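PDB 3SFW: dihydropyrimidinase from Brevibacillus agri, which probably catalyses the zinc-dependent hydrolytic ring opening of dihydropyrimidines. Local coordinates for residues 7-12 / 47-52; 93-98 / 125-130. All coordinates share one frame; numbering follows the deposited sequence.

Contact 1 and contact 2 lie on opposite sides of the chain's centre, their own centres about 42 Å apart, and share no segment. Both are partly buried and both join stretches running roughly parallel, but their bonding differs. In contact 1, residues 7-12 and 47-52 pair as strands of the small β-domain beside the barrel, held by regular backbone hydrogen bonds with valine and leucine packed on one face. Contact 2, residues 93-98 with 125-130, belongs to the loops that follow two neighbouring barrel strands; after one backbone bond, hydroxyls, a thioether sulfur and waters take over. The side chain of Leu94 in contact 2 lies about 8 Å from a zinc ion.

Contact 1: residues 7-12 / 47-52; sequences NGTVVT and GYYLLP
The ring of Tyr49 meets Thr9 and Val11 in two different ways: the carbonyl O of Thr9 sits at the ring's edge, in its plane, while CG2 of Val11 comes in obliquely, 3.5 Å from Tyr49 CD1. The backbones behind these side chains form a parallel β pairing of strand 9-11 with the start of strand 49-59, part of the β-domain that flanks the TIM barrel in this family.

Thr9 is gripped through both backbone groups. Its N donates to Tyr48 O at 3.1 Å, a nearly straight bond in the carbonyl plane. Its O takes the N-H of Leu50 at 2.8 Å from above the carbonyl plane, and also the CA-H of Tyr49, whose CA is 3.2 Å from Thr9 O. One step on, Val11 N donates to Leu50 O, again 3.1 Å long. The Thr9 side chain runs beside that of Tyr49, pointing the same way; with OG1 turned next to the backbone N (chi1 -56°), the hydroxyl donates to a water that in turn donates to Tyr48 O. A second water joins Asn7 O to Gly47 N, where the two chains have spread too far for a direct bond.

Val10 and Leu50 share the other face of the sheet, CG2 of Val10 lying 4.0 Å from CD2 of Leu50. The other leucine methyl, CD1, packs 3.7 Å from Gly8 CA, in a spot where any side chain on Gly8 would collide with it. Leu361 of helix 361-376 covers Val11 and Tyr49, and strands 16-18 and 393-403 bond to the outer sides of the pair. The backbone bonding stops at Pro52, which has no N-H to offer: its CD lies 3.2 Å from Val11 O instead.

Contact 2: residues 93-98 / 125-130; sequences CLTSKG and MVSDAN
Thr95 and Met125 form the tight half of this contact. At its start, Met125 N donates a nearly straight bond to Cys93 O, 2.9 Å long, continuing the parallel pairing of two barrel strands into the loops beyond. The methionine chain then reaches out extended, CG anti to the backbone N (chi1 170°), which brings its sulfur in front of the Thr95 N-H. There SD receives a weak hydrogen bond from Thr95 N, 3.6 Å away, and packs 3.9 Å from Leu94 CD2.

The threonine hydroxyl works in both directions: OG1 donates to Met125 O at 2.9 Å, approaching well above the carbonyl plane, and accepts from Ser127 OG at 3.1 Å. A valine in place of Thr95 would lack this oxygen and would probably leave Met125 O without that donor and the Ser127 hydroxyl without its acceptor, able to turn.

Toward Lys97 the contact opens to solvent. The lysine side chain touches with its aliphatic part, CG lying 3.6 Å from Asp128 OD2 and also against Ser127 CB; the ammonium runs on past, and NZ stays 5.9 Å from Asp128 OD2, too far for a salt bridge. Waters do the bridging here, one accepting from Lys97 NZ and lying beside Ser127 O, another linking Gly98 N to Asp128 OD2.

Both loops follow the C-terminal ends of adjacent barrel strands, 86-93 and 119-124. Helix 101-112 packs on Cys93 and Thr95 through Ala104, helix 163-176 backs Val126 and Ala129, and Asn130 takes the N-cap position of helix 131-142.

Contact 1: residues 7-12 / 47-52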
# COMPACT_ATOMS: atom_id res chain seq x y z
N ASN A 7 35.38 18.76 -29.77
CA ASN A 7 35.01 17.54 -30.47
C ASN A 7 34.40 16.46 -29.60
O ASN A 7 34.30 15.32 -30.04
CB ASN A 7 36.23 16.93 -31.21
CG ASN A 7 36.94 17.93 -32.10
OD1 ASN A 7 36.29 18.73 -32.78
ND2 ASN A 7 38.30 17.88 -32.10
N GLY A 8 34.00 16.82 -28.38
CA GLY A 8 33.39 15.86 -27.45
C GLY A 8 31.86 15.98 -27.44
O GLY A 8 31.30 16.87 -28.12
N THR A 9 31.21 15.06 -26.74
CA THR A 9 29.74 15.08 -26.52
C THR A 9 29.44 15.38 -25.06
O THR A 9 29.84 14.63 -24.17
CB THR A 9 29.16 13.76 -26.90
OG1 THR A 9 29.52 13.47 -28.25
CG2 THR A 9 27.60 13.76 -26.78
N VAL A 10 28.87 16.56 -24.82
CA VAL A 10 28.46 16.98 -23.46
C VAL A 10 27.17 16.25 -23.05
O VAL A 10 26.22 16.23 -23.81
CB VAL A 10 28.20 18.51 -23.42
CG1 VAL A 10 27.74 19.01 -21.97
CG2 VAL A 10 29.49 19.24 -23.88
N VAL A 11 27.17 15.65 -21.86
CA VAL A 11 25.96 15.02 -21.34
C VAL A 11 25.79 15.56 -19.96
O VAL A 11 26.73 15.52 -19.15
CB VAL A 11 26.12 13.48 -21.20
CG1 VAL A 11 24.81 12.87 -20.63
CG2 VAL A 11 26.49 12.86 -22.53
N THR A 12 24.64 16.14 -19.67
CA THR A 12 24.36 16.60 -18.32
C THR A 12 23.07 15.92 -17.86
O THR A 12 22.63 14.93 -18.46
CB THR A 12 24.19 18.12 -18.25
OG1 THR A 12 23.00 18.47 -18.97
CG2 THR A 12 25.43 18.89 -18.84
N GLY A 47 35.56 11.18 -29.40
CA GLY A 47 35.20 9.84 -28.91
C GLY A 47 34.88 9.79 -27.41
O GLY A 47 34.60 8.72 -26.86
N TYR A 48 34.91 10.93 -26.75
CA TYR A 48 34.58 10.96 -25.30
C TYR A 48 33.25 11.65 -25.05
O TYR A 48 32.86 12.60 -25.78
CB TYR A 48 35.66 11.72 -24.50
CG TYR A 48 37.09 11.18 -24.65
CD1 TYR A 48 37.35 9.84 -24.96
CD2 TYR A 48 38.17 12.05 -24.53
CE1 TYR A 48 38.69 9.37 -25.09
CE2 TYR A 48 39.47 11.60 -24.65
CZ TYR A 48 39.72 10.28 -24.93
OH TYR A 48 41.06 9.88 -24.99
N TYR A 49 32.63 11.28 -23.94
CA TYR A 49 31.69 12.14 -23.25
C TYR A 49 32.41 13.16 -22.33
O TYR A 49 33.41 12.83 -21.69
CB TYR A 49 30.77 11.31 -22.35
CG TYR A 49 29.79 10.45 -23.09
CD1 TYR A 49 28.97 10.99 -24.09
CD2 TYR A 49 29.68 9.08 -22.79
CE1 TYR A 49 28.06 10.17 -24.76
CE2 TYR A 49 28.77 8.27 -23.45
CZ TYR A 49 28.03 8.80 -24.47
OH TYR A 49 27.10 7.99 -25.09
N LEU A 50 31.89 14.38 -22.27
CA LEU A 50 32.24 15.33 -21.20
C LEU A 50 31.12 15.22 -20.17
O LEU A 50 29.96 15.59 -20.46
CB LEU A 50 32.27 16.77 -21.72
CG LEU A 50 33.42 17.21 -22.63
CD1 LEU A 50 33.51 16.40 -23.83
CD2 LEU A 50 33.39 18.71 -22.97
N LEU A 51 31.46 14.77 -18.97
CA LEU A 51 30.49 14.62 -17.86
C LEU A 51 30.77 15.64 -16.80
O LEU A 51 31.94 15.95 -16.55
CB LEU A 51 30.63 13.23 -17.24
CG LEU A 51 30.52 12.06 -18.23
CD1 LEU A 51 30.75 10.72 -17.52
CD2 LEU A 51 29.13 12.08 -18.88
N PRO A 52 29.73 16.16 -16.13
CA PRO A 52 30.02 16.90 -14.88
C PRO A 52 30.72 15.96 -13.91
O PRO A 52 30.34 14.78 -13.79
CB PRO A 52 28.61 17.28 -14.34
CG PRO A 52 27.69 17.19 -15.57
CD PRO A 52 28.28 15.99 -16.34
O HOH W 1 33.45 12.89 -30.50
O HOH W 2 31.95 12.38 -28.43

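Contact 2: residues 93-98 / 125-130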
# COMPACT_ATOMS: atom_id res chain seq x y z
N CYS A 93 31.93 14.46 9.17
CA CYS A 93 32.63 14.92 10.38
C CYS A 93 31.95 14.34 11.63
O CYS A 93 30.76 14.62 11.92
CB CYS A 93 32.59 16.45 10.40
SG CYS A 93 33.25 17.14 11.95
N LEU A 94 32.67 13.48 12.34
CA LEU A 94 32.08 12.80 13.49
C LEU A 94 32.24 13.65 14.74
O LEU A 94 33.21 14.39 14.87
CB LEU A 94 32.77 11.47 13.72
CG LEU A 94 32.80 10.56 12.50
CD1 LEU A 94 33.46 9.22 12.94
CD2 LEU A 94 31.36 10.31 11.94
N THR A 95 31.31 13.48 15.67
CA THR A 95 31.36 14.21 16.95
C THR A 95 31.23 13.22 18.11
O THR A 95 30.80 12.08 17.94
CB THR A 95 30.20 15.21 17.04
OG1 THR A 95 28.94 14.51 16.96
CG2 THR A 95 30.29 16.22 15.93
N SER A 96 31.62 13.66 19.30
CA SER A 96 31.41 12.87 20.52
C SER A 96 30.64 13.69 21.55
O SER A 96 30.73 14.91 21.56
CB SER A 96 32.76 12.37 21.09
OG SER A 96 33.66 13.46 21.30
N LYS A 97 29.84 13.03 22.38
CA LYS A 97 29.06 13.77 23.38
C LYS A 97 29.98 14.54 24.29
O LYS A 97 31.10 14.13 24.56
CB LYS A 97 28.20 12.83 24.20
CG LYS A 97 27.02 12.29 23.44
CD LYS A 97 26.43 11.13 24.18
CE LYS A 97 25.85 10.12 23.21
NZ LYS A 97 24.80 9.32 23.89
N GLY A 98 29.52 15.72 24.70
CA GLY A 98 30.31 16.57 25.58
C GLY A 98 31.40 17.38 24.89
O GLY A 98 32.02 18.22 25.53
N MET A 125 27.92 14.93 12.09
CA MET A 125 27.22 13.97 12.98
C MET A 125 26.62 14.66 14.20
O MET A 125 27.29 15.48 14.83
CB MET A 125 28.20 12.91 13.43
CG MET A 125 27.63 12.01 14.55
SD MET A 125 29.01 10.86 14.96
CE MET A 125 28.37 10.28 16.55
N VAL A 126 25.37 14.37 14.51
CA VAL A 126 24.76 14.83 15.81
C VAL A 126 24.56 13.59 16.69
O VAL A 126 23.93 12.62 16.24
CB VAL A 126 23.43 15.58 15.57
CG1 VAL A 126 22.80 16.06 16.89
CG2 VAL A 126 23.68 16.79 14.66
N SER A 127 25.23 13.57 17.85
CA SER A 127 25.13 12.42 18.81
C SER A 127 24.04 12.70 19.81
O SER A 127 23.51 11.77 20.41
CB SER A 127 26.45 12.17 19.60
OG SER A 127 27.45 13.18 19.36
N ASP A 128 23.81 13.97 20.11
CA ASP A 128 22.72 14.33 20.99
C ASP A 128 22.34 15.79 20.93
O ASP A 128 23.13 16.64 20.52
CB ASP A 128 22.97 13.85 22.41
CG ASP A 128 23.67 14.87 23.24
OD1 ASP A 128 23.04 15.41 24.19
OD2 ASP A 128 24.83 15.15 22.92
N ALA A 129 21.07 16.05 21.11
CA ALA A 129 20.54 17.36 20.75
C ALA A 129 20.21 18.19 22.01
O ALA A 129 19.12 18.77 22.15
CB ALA A 129 19.29 17.19 19.86
N ASN A 130 21.16 18.20 22.95
CA ASN A 130 21.07 19.07 24.12
C ASN A 130 21.04 20.55 23.71
O ASN A 130 21.29 20.90 22.56
CB ASN A 130 22.21 18.77 25.13
CG ASN A 130 23.60 19.09 24.59
OD1 ASN A 130 24.46 18.22 24.50
ND2 ASN A 130 23.85 20.35 24.30
O HOH W 3 23.27 9.47 21.66
O HOH W 4 27.09 17.01 23.23